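Local coordinates for protein NADH kinase POS5, mitochondrial (Saccharomyces cerevisiae, PDB 3AFO) that phosphorylates NADH, and about half as readily NAD(+), with ATP in yeast mitochondria, making the NADPH used in antioxidant defence, at residues A[126-131]-A[198-203]; A[177-182]-A[234-239]. All coordinates share one frame; numbering follows the deposited sequence.

Interaction 1. Residues A[126-131]-A[198-203]; sequences TILHGV and AMNDIF. With NAI (1,4-dihydronicotinamide adenine dinucleotide), chain C.
Helix 124-132, which begins within the GGDGT motif of the NAD kinase family, sets Ile127, Leu128 and Val131 against Met199, beside the bound NADH. Met199 is unbranched and fully extended, its CG anti to the backbone N (chi1 171°), and the extended chain carries SD and CE across to the helix. Ile127 and Leu128 both cross it obliquely: the methyl CG2 of Ile127 meets Met199 CE at 3.8 Å, while Leu128 CD2 rests on Met199 CB, also at 3.8 Å. Val131 lies across it at about a right angle, with CG2 4.1 Å from Met199 SD. A buried, largely apolar seam suits thioether and branched side chains. Leu128 parts its two methyls between tasks, since CD1 turns to the dinucleotide, 3.6 Å from NAI O5D. Beyond Met199, Asn200 lies beside the same ligand, and Asp201 turns its carboxylate to the two hydroxyls of the nicotinamide ribose, OD2 accepting a hydrogen bond from NAI O2D that is modelled very short, at 2.5 Å. Asp304 binds the backbone N of Met199, Asn200 and Asp201, fixing this turn. The Asn-Asp pair is the family's NE/D motif, which together with GGDGT lines the dinucleotide site where the two domains meet.

Interaction 2. Residues A[177-182]-A[234-239]; sequences HRTRLE and LATPTG
Arg178 and Thr238 meet at about a right angle, the long arginine chain passing the short threonine so that its end curls onto the hydroxyl. Arg178 is extended from CG to NE, and there the guanidinium turns back: NH1 donates to Thr238 OG1 at 2.8 Å, with an N-H...O angle of 148°. The oxygen is tilted slightly from the guanidinium plane. The aliphatic part packs on the same threonine, Arg178 CD lying 3.3 Å from Thr238 OG1. Replacing Arg178 by an alanine would probably leave the Thr238 hydroxyl without this donor and open a gap along its flank, next to the backbone carbonyl of Thr238 that accepts from the adenine amino group of NADH. At the other end the side chains of Leu181 and Thr236 lie alongside each other, pointing opposite ways, with Leu181 CG 3.8 Å from Thr236 CG2. The two segments run antiparallel, 167° apart, yet they meet through side chains: strands 174-186 and 231-235 belong to the two facing sheets of the beta sandwich, so a leucine suits the interior between them. Thr236 shares out its branches by its first torsion (58°), which places CG2 against Leu181 CG and keeps OG1 close to its own backbone. There OG1 accepts from Gly239 N at 2.9 Å, an ST motif that ties the turn after the strand, while its single proton can go to the carbonyl of Met199, with that of Asn200 as the alternative. Between these two pairs the backbone of Thr179 joins in, its O lying 3.7 Å from Thr236 CG2.

How the interactions relate
Interactions 1 and 2 lie with their centres 9 Å apart, and their segments alternate along the chain: 126-131, 177-182, 198-203, then 234-239. The second segments share one sheet, where strands 201-205 and 231-235 are antiparallel neighbours, probably hydrogen-bonded from Ile202 O to Leu234 N at 2.7 Å. From this common sheet the contacts lead in different directions. Interaction 1 reaches helix 124-132, beside the parallel sheet of the N-terminal domain, whereas interaction 2 reaches strand 174-186 of the opposing sheet in the sandwich. Both border the bound NADH, so these two neighbouring strands, with the loops at their ends, bring together domain-to-domain packing, sheet-to-sheet packing and the dinucleotide pocket.

Interaction 1. Residues A[126-131]-A[198-203]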
ATOM      1  N   THR A 126     -12.416  26.936  -0.535  1.00 24.05           N
ATOM      2  CA  THR A 126     -12.528  28.385  -0.351  1.00 24.17           C
ATOM      3  C   THR A 126     -11.151  29.031  -0.207  1.00 23.90           C
ATOM      4  O   THR A 126     -10.866  30.032  -0.871  1.00 24.06           O
ATOM      5  CB  THR A 126     -13.419  28.749   0.857  1.00 24.59           C
ATOM      6  OG1 THR A 126     -14.583  27.914   0.845  1.00 25.14           O
ATOM      7  CG2 THR A 126     -13.846  30.222   0.782  1.00 24.71           C
ATOM      8  N   ILE A 127     -10.312  28.452   0.644  1.00 23.17           N
ATOM      9  CA  ILE A 127      -8.912  28.860   0.758  1.00 23.35           C
ATOM     10  C   ILE A 127      -8.206  28.759  -0.599  1.00 23.62           C
ATOM     11  O   ILE A 127      -7.594  29.727  -1.054  1.00 23.47           O
ATOM     12  CB  ILE A 127      -8.162  27.997   1.794  1.00 23.36           C
ATOM     13  CG1 ILE A 127      -8.835  28.105   3.164  1.00 23.23           C
ATOM     14  CG2 ILE A 127      -6.695  28.399   1.885  1.00 23.02           C
ATOM     15  CD1 ILE A 127      -8.184  27.244   4.223  1.00 21.72           C
ATOM     16  N   LEU A 128      -8.301  27.588  -1.242  1.00 23.45           N
ATOM     17  CA  LEU A 128      -7.637  27.340  -2.521  1.00 23.81           C
ATOM     18  C   LEU A 128      -7.964  28.389  -3.605  1.00 24.59           C
ATOM     19  O   LEU A 128      -7.062  28.963  -4.217  1.00 23.91           O
ATOM     20  CB  LEU A 128      -7.919  25.906  -3.016  1.00 23.21           C
ATOM     21  CG  LEU A 128      -7.293  24.771  -2.185  1.00 22.27           C
ATOM     22  CD1 LEU A 128      -7.582  23.443  -2.855  1.00 24.35           C
ATOM     23  CD2 LEU A 128      -5.793  24.941  -2.009  1.00 21.78           C
ATOM     24  N   HIS A 129      -9.252  28.637  -3.835  1.00 25.74           N
ATOM     25  CA  HIS A 129      -9.672  29.641  -4.819  1.00 26.92           C
ATOM     26  C   HIS A 129      -9.273  31.061  -4.411  1.00 26.90           C
ATOM     27  O   HIS A 129      -8.893  31.861  -5.262  1.00 27.22           O
ATOM     28  CB  HIS A 129     -11.182  29.566  -5.098  1.00 27.33           C
ATOM     29  CG  HIS A 129     -11.670  28.190  -5.437  1.00 30.82           C
ATOM     30  ND1 HIS A 129     -12.975  27.790  -5.228  1.00 34.39           N
ATOM     31  CD2 HIS A 129     -11.026  27.113  -5.953  1.00 33.24           C
ATOM     32  CE1 HIS A 129     -13.116  26.533  -5.614  1.00 35.43           C
ATOM     33  NE2 HIS A 129     -11.948  26.096  -6.051  1.00 35.13           N
ATOM     34  N   GLY A 130      -9.344  31.360  -3.117  1.00 26.80           N
ATOM     35  CA  GLY A 130      -8.933  32.666  -2.599  1.00 27.33           C
ATOM     36  C   GLY A 130      -7.459  32.953  -2.821  1.00 27.68           C
ATOM     37  O   GLY A 130      -7.090  33.993  -3.353  1.00 27.42           O
ATOM     38  N   VAL A 131      -6.611  32.012  -2.424  1.00 27.84           N
ATOM     39  CA  VAL A 131      -5.167  32.135  -2.625  1.00 28.40           C
ATOM     40  C   VAL A 131      -4.822  32.177  -4.125  1.00 28.94           C
ATOM     41  O   VAL A 131      -3.943  32.938  -4.556  1.00 28.96           O
ATOM     42  CB  VAL A 131      -4.419  31.006  -1.887  1.00 28.17           C
ATOM     43  CG1 VAL A 131      -2.939  30.962  -2.282  1.00 29.26           C
ATOM     44  CG2 VAL A 131      -4.567  31.189  -0.388  1.00 27.95           C
ATOM     45  N   ALA A 198       0.065  26.677  -7.431  1.00 23.10           N
ATOM     46  CA  ALA A 198      -0.621  25.627  -6.678  1.00 21.90           C
ATOM     47  C   ALA A 198      -0.267  25.645  -5.206  1.00 21.56           C
ATOM     48  O   ALA A 198       0.907  25.668  -4.837  1.00 21.20           O
ATOM     49  CB  ALA A 198      -0.324  24.244  -7.275  1.00 21.89           C
ATOM     50  N   MET A 199      -1.298  25.598  -4.367  1.00 20.98           N
ATOM     51  CA  MET A 199      -1.117  25.458  -2.930  1.00 20.95           C
ATOM     52  C   MET A 199      -1.157  23.977  -2.514  1.00 20.03           C
ATOM     53  O   MET A 199      -0.442  23.561  -1.597  1.00 19.85           O
ATOM     54  CB  MET A 199      -2.222  26.245  -2.226  1.00 20.67           C
ATOM     55  CG  MET A 199      -2.320  26.062  -0.761  1.00 23.49           C
ATOM     56  SD  MET A 199      -3.467  27.288  -0.099  1.00 27.76           S
ATOM     57  CE  MET A 199      -3.228  26.945   1.628  1.00 24.20           C
ATOM     58  N   ASN A 200      -2.012  23.215  -3.192  1.00 19.33           N
ATOM     59  CA  ASN A 200      -2.206  21.786  -2.950  1.00 18.58           C
ATOM     60  C   ASN A 200      -1.408  20.951  -3.930  1.00 18.23           C
ATOM     61  O   ASN A 200      -0.470  20.226  -3.555  1.00 17.80           O
ATOM     62  CB  ASN A 200      -3.680  21.425  -3.144  1.00 18.07           C
ATOM     63  CG  ASN A 200      -4.416  21.139  -1.858  1.00 18.07           C
ATOM     64  OD1 ASN A 200      -5.563  20.680  -1.908  1.00 20.61           O
ATOM     65  ND2 ASN A 200      -3.793  21.391  -0.712  1.00 14.83           N
ATOM     66  N   ASP A 201      -1.814  21.024  -5.191  1.00 17.96           N
ATOM     67  CA  ASP A 201      -1.294  20.108  -6.177  1.00 18.24           C
ATOM     68  C   ASP A 201      -1.501  20.502  -7.620  1.00 18.38           C
ATOM     69  O   ASP A 201      -2.309  21.381  -7.949  1.00 18.46           O
ATOM     70  CB  ASP A 201      -1.878  18.702  -5.944  1.00 18.30           C
ATOM     71  CG  ASP A 201      -3.380  18.711  -5.697  1.00 19.16           C
ATOM     72  OD1 ASP A 201      -4.114  19.552  -6.282  1.00 18.10           O
ATOM     73  OD2 ASP A 201      -3.831  17.844  -4.914  1.00 18.26           O
ATOM     74  N   ILE A 202      -0.752  19.814  -8.474  1.00 18.29           N
ATOM     75  CA  ILE A 202      -0.912  19.854  -9.906  1.00 18.53           C
ATOM     76  C   ILE A 202      -1.093  18.407 -10.327  1.00 18.88           C
ATOM     77  O   ILE A 202      -0.273  17.543  -9.964  1.00 19.06           O
ATOM     78  CB  ILE A 202       0.336  20.453 -10.577  1.00 18.46           C
ATOM     79  CG1 ILE A 202       0.494  21.915 -10.132  1.00 18.25           C
ATOM     80  CG2 ILE A 202       0.243  20.327 -12.128  1.00 19.66           C
ATOM     81  CD1 ILE A 202       1.936  22.356  -9.891  1.00 20.35           C
ATOM     82  N   PHE A 203      -2.152  18.118 -11.074  1.00 17.94           N
ATOM     83  CA  PHE A 203      -2.347  16.731 -11.521  1.00 18.26           C
ATOM     84  C   PHE A 203      -2.858  16.551 -12.929  1.00 17.80           C
ATOM     85  O   PHE A 203      -3.513  17.430 -13.486  1.00 16.94           O
ATOM     86  CB  PHE A 203      -3.145  15.872 -10.505  1.00 18.13           C
ATOM     87  CG  PHE A 203      -4.546  16.350 -10.227  1.00 19.33           C
ATOM     88  CD1 PHE A 203      -5.620  15.898 -10.988  1.00 20.86           C
ATOM     89  CD2 PHE A 203      -4.801  17.191  -9.161  1.00 19.96           C
ATOM     90  CE1 PHE A 203      -6.922  16.322 -10.703  1.00 22.33           C
ATOM     91  CE2 PHE A 203      -6.113  17.613  -8.870  1.00 21.45           C
ATOM     92  CZ  PHE A 203      -7.161  17.180  -9.642  1.00 19.60           C
TER
HETATM   93  PA  NAI C1001     -13.317  19.115  -3.555  1.00 37.38           P
HETATM   94  O1A NAI C1001     -14.356  19.525  -2.554  1.00 38.23           O
HETATM   95  O2A NAI C1001     -13.886  18.315  -4.846  1.00 37.53           O
HETATM   96  O5B NAI C1001     -12.267  18.125  -2.951  1.00 36.35           O
HETATM   97  C5B NAI C1001     -11.772  18.437  -1.740  1.00 32.42           C
HETATM   98  C4B NAI C1001     -11.919  17.265  -0.838  1.00 28.63           C
HETATM   99  O4B NAI C1001     -10.529  17.100  -0.449  1.00 26.51           O
HETATM  100  C3B NAI C1001     -12.653  17.929   0.322  1.00 27.23           C
HETATM  101  O3B NAI C1001     -13.139  16.923   1.213  1.00 26.14           O
HETATM  102  C2B NAI C1001     -11.517  18.732   0.958  1.00 25.98           C
HETATM  103  O2B NAI C1001     -11.742  18.968   2.342  1.00 29.14           O
HETATM  104  C1B NAI C1001     -10.337  17.771   0.818  1.00 24.59           C
HETATM  105  N9A NAI C1001      -9.042  18.508   0.771  1.00 22.58           N
HETATM  106  C8A NAI C1001      -8.672  19.450  -0.103  1.00 22.08           C
HETATM  107  N7A NAI C1001      -7.432  19.867   0.200  1.00 20.73           N
HETATM  108  C5A NAI C1001      -7.006  19.169   1.254  1.00 20.58           C
HETATM  109  C6A NAI C1001      -5.829  19.144   2.005  1.00 20.36           C
HETATM  110  N6A NAI C1001      -4.778  19.941   1.727  1.00 17.25           N
HETATM  111  N1A NAI C1001      -5.759  18.287   3.043  1.00 19.23           N
HETATM  112  C2A NAI C1001      -6.762  17.481   3.360  1.00 19.36           C
HETATM  113  N3A NAI C1001      -7.890  17.480   2.665  1.00 20.02           N
HETATM  114  C4A NAI C1001      -8.040  18.311   1.618  1.00 21.24           C
HETATM  115  O3  NAI C1001     -12.498  20.400  -4.215  1.00 32.63           O
HETATM  116  PN  NAI C1001     -11.765  21.520  -3.327  1.00 31.78           P
HETATM  117  O1N NAI C1001     -12.305  21.504  -1.929  1.00 30.93           O
HETATM  118  O2N NAI C1001     -11.763  22.721  -4.190  1.00 30.09           O
HETATM  119  O5D NAI C1001     -10.216  21.018  -3.182  1.00 27.57           O
HETATM  120  C5D NAI C1001      -9.441  20.729  -4.333  1.00 23.07           C
HETATM  121  C4D NAI C1001      -8.598  19.490  -4.075  1.00 20.22           C
HETATM  122  O4D NAI C1001      -9.464  18.350  -4.278  1.00 19.40           O
HETATM  123  C3D NAI C1001      -7.519  19.267  -5.123  1.00 19.70           C
HETATM  124  O3D NAI C1001      -6.352  20.049  -4.833  1.00 19.57           O
HETATM  125  C2D NAI C1001      -7.246  17.755  -4.953  1.00 18.44           C
HETATM  126  O2D NAI C1001      -6.120  17.560  -4.083  1.00 17.36           O
HETATM  127  C1D NAI C1001      -8.540  17.253  -4.247  1.00 18.95           C
HETATM  128  N1N NAI C1001      -9.068  16.123  -5.028  1.00 19.37           N
HETATM  129  C2N NAI C1001      -9.085  14.877  -4.410  1.00 18.94           C
HETATM  130  C3N NAI C1001      -9.543  13.756  -5.081  1.00 18.50           C
HETATM  131  C7N NAI C1001      -9.551  12.401  -4.328  1.00 16.82           C
HETATM  132  O7N NAI C1001      -9.977  11.368  -4.839  1.00 18.02           O
HETATM  133  N7N NAI C1001      -9.078  12.445  -3.098  1.00 15.22           N
HETATM  134  C4N NAI C1001      -9.995  13.889  -6.401  1.00 19.61           C
HETATM  135  C5N NAI C1001      -9.981  15.143  -7.046  1.00 19.78           C
HETATM  136  C6N NAI C1001      -9.511  16.272  -6.372  1.00 19.20           C

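Interaction 2. Residues A[177-182]-A[234-239]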
ATOM      1  N   HIS A 177       3.918  28.991   7.466  1.00 24.41           N
ATOM      2  CA  HIS A 177       4.304  29.189   6.081  1.00 24.83           C
ATOM      3  C   HIS A 177       4.049  27.931   5.254  1.00 24.37           C
ATOM      4  O   HIS A 177       4.452  26.829   5.640  1.00 24.86           O
ATOM      5  CB  HIS A 177       5.771  29.610   5.982  1.00 25.01           C
ATOM      6  CG  HIS A 177       6.231  29.815   4.582  1.00 28.22           C
ATOM      7  ND1 HIS A 177       5.931  30.952   3.865  1.00 31.41           N
ATOM      8  CD2 HIS A 177       6.939  29.017   3.748  1.00 30.77           C
ATOM      9  CE1 HIS A 177       6.453  30.856   2.656  1.00 31.82           C
ATOM     10  NE2 HIS A 177       7.062  29.688   2.555  1.00 31.88           N
ATOM     11  N   ARG A 178       3.345  28.095   4.140  1.00 23.67           N
ATOM     12  CA  ARG A 178       3.100  27.002   3.207  1.00 23.49           C
ATOM     13  C   ARG A 178       3.666  27.419   1.869  1.00 23.67           C
ATOM     14  O   ARG A 178       3.389  28.521   1.394  1.00 23.42           O
ATOM     15  CB  ARG A 178       1.606  26.704   3.068  1.00 23.27           C
ATOM     16  CG  ARG A 178       0.876  26.309   4.354  1.00 22.71           C
ATOM     17  CD  ARG A 178      -0.607  26.041   4.040  1.00 22.99           C
ATOM     18  NE  ARG A 178      -1.432  25.692   5.204  1.00 22.73           N
ATOM     19  CZ  ARG A 178      -1.441  24.498   5.804  1.00 23.21           C
ATOM     20  NH1 ARG A 178      -0.630  23.519   5.394  1.00 22.17           N
ATOM     21  NH2 ARG A 178      -2.240  24.290   6.845  1.00 22.30           N
ATOM     22  N   THR A 179       4.452  26.538   1.260  0.50 23.67           N
ATOM     23  CA  THR A 179       5.101  26.824  -0.017  0.50 23.74           C
ATOM     24  C   THR A 179       4.136  26.626  -1.185  0.50 23.88           C
ATOM     25  O   THR A 179       3.103  25.975  -1.035  0.50 24.06           O
ATOM     26  CB  THR A 179       6.352  25.942  -0.202  0.50 23.78           C
ATOM     27  OG1 THR A 179       6.960  26.223  -1.469  0.50 23.85           O
ATOM     28  CG2 THR A 179       5.968  24.484  -0.139  0.50 23.63           C
ATOM     29  N   ARG A 180       4.474  27.207  -2.336  1.00 23.85           N
ATOM     30  CA  ARG A 180       3.666  27.109  -3.548  1.00 24.49           C
ATOM     31  C   ARG A 180       4.469  26.458  -4.669  1.00 24.49           C
ATOM     32  O   ARG A 180       5.684  26.674  -4.776  1.00 24.41           O
ATOM     33  CB  ARG A 180       3.253  28.502  -4.030  1.00 25.14           C
ATOM     34  CG  ARG A 180       2.139  29.170  -3.246  1.00 27.30           C
ATOM     35  CD  ARG A 180       1.593  30.385  -4.007  1.00 28.16           C
ATOM     36  NE  ARG A 180       2.570  31.473  -4.077  1.00 31.10           N
ATOM     37  CZ  ARG A 180       2.372  32.635  -4.702  1.00 32.53           C
ATOM     38  NH1 ARG A 180       1.217  32.884  -5.315  1.00 32.25           N
ATOM     39  NH2 ARG A 180       3.332  33.558  -4.708  1.00 32.70           N
ATOM     40  N   LEU A 181       3.775  25.684  -5.504  1.00 23.99           N
ATOM     41  CA  LEU A 181       4.336  25.167  -6.749  1.00 24.00           C
ATOM     42  C   LEU A 181       3.938  26.053  -7.937  1.00 24.36           C
ATOM     43  O   LEU A 181       2.922  26.760  -7.901  1.00 24.00           O
ATOM     44  CB  LEU A 181       3.873  23.733  -7.012  1.00 22.97           C
ATOM     45  CG  LEU A 181       4.309  22.599  -6.078  1.00 23.61           C
ATOM     46  CD1 LEU A 181       3.696  21.279  -6.534  1.00 22.89           C
ATOM     47  CD2 LEU A 181       5.817  22.480  -6.009  1.00 24.54           C
ATOM     48  N   GLU A 182       4.757  26.005  -8.980  1.00 24.32           N
ATOM     49  CA  GLU A 182       4.447  26.646 -10.249  1.00 24.96           C
ATOM     50  C   GLU A 182       4.315  25.581 -11.312  1.00 24.49           C
ATOM     51  O   GLU A 182       5.182  24.714 -11.436  1.00 24.95           O
ATOM     52  CB  GLU A 182       5.557  27.612 -10.652  1.00 25.12           C
ATOM     53  CG  GLU A 182       5.606  28.883  -9.857  1.00 27.75           C
ATOM     54  CD  GLU A 182       6.613  29.876 -10.434  1.00 30.50           C
ATOM     55  OE1 GLU A 182       7.135  29.645 -11.549  1.00 30.69           O
ATOM     56  OE2 GLU A 182       6.887  30.880  -9.761  1.00 31.81           O
ATOM     57  N   LEU A 234       1.454  15.948  -8.549  1.00 17.11           N
ATOM     58  CA  LEU A 234       2.585  16.623  -7.937  1.00 17.23           C
ATOM     59  C   LEU A 234       2.020  17.514  -6.840  1.00 17.72           C
ATOM     60  O   LEU A 234       1.168  18.366  -7.120  1.00 17.62           O
ATOM     61  CB  LEU A 234       3.325  17.470  -8.975  1.00 17.41           C
ATOM     62  CG  LEU A 234       3.787  16.633 -10.180  1.00 19.15           C
ATOM     63  CD1 LEU A 234       4.211  17.469 -11.349  1.00 21.60           C
ATOM     64  CD2 LEU A 234       4.894  15.654  -9.793  1.00 17.64           C
ATOM     65  N   ALA A 235       2.472  17.321  -5.598  1.00 17.05           N
ATOM     66  CA  ALA A 235       1.832  17.975  -4.459  1.00 16.58           C
ATOM     67  C   ALA A 235       2.840  18.669  -3.570  1.00 16.83           C
ATOM     68  O   ALA A 235       3.996  18.245  -3.461  1.00 16.87           O
ATOM     69  CB  ALA A 235       1.007  16.973  -3.640  1.00 16.70           C
ATOM     70  N   THR A 236       2.398  19.757  -2.954  1.00 16.26           N
ATOM     71  CA  THR A 236       3.137  20.353  -1.857  1.00 16.25           C
ATOM     72  C   THR A 236       2.899  19.462  -0.643  1.00 16.15           C
ATOM     73  O   THR A 236       1.996  18.623  -0.662  1.00 15.59           O
ATOM     74  CB  THR A 236       2.570  21.735  -1.503  1.00 16.20           C
ATOM     75  OG1 THR A 236       1.187  21.586  -1.162  1.00 16.38           O
ATOM     76  CG2 THR A 236       2.708  22.711  -2.680  1.00 15.38           C
ATOM     77  N   PRO A 237       3.679  19.671   0.434  1.00 16.19           N
ATOM     78  CA  PRO A 237       3.402  19.030   1.721  1.00 16.49           C
ATOM     79  C   PRO A 237       1.980  19.329   2.205  1.00 16.68           C
ATOM     80  O   PRO A 237       1.309  18.434   2.729  1.00 16.45           O
ATOM     81  CB  PRO A 237       4.436  19.670   2.645  1.00 16.35           C
ATOM     82  CG  PRO A 237       5.627  19.886   1.692  1.00 16.46           C
ATOM     83  CD  PRO A 237       4.941  20.441   0.470  1.00 16.07           C
ATOM     84  N   THR A 238       1.517  20.563   2.006  1.00 16.52           N
ATOM     85  CA  THR A 238       0.109  20.899   2.278  1.00 17.00           C
ATOM     86  C   THR A 238      -0.834  19.952   1.509  1.00 16.65           C
ATOM     87  O   THR A 238      -1.804  19.432   2.069  1.00 16.69           O
ATOM     88  CB  THR A 238      -0.189  22.388   1.930  1.00 17.29           C
ATOM     89  OG1 THR A 238       0.517  23.222   2.857  1.00 18.05           O
ATOM     90  CG2 THR A 238      -1.687  22.693   2.022  1.00 16.98           C
ATOM     91  N   GLY A 239      -0.515  19.694   0.244  1.00 16.43           N
ATOM     92  CA  GLY A 239      -1.329  18.802  -0.590  1.00 16.58           C
ATOM     93  C   GLY A 239      -1.146  17.312  -0.339  1.00 16.55           C
ATOM     94  O   GLY A 239      -1.851  16.498  -0.941  1.00 16.75           O
TER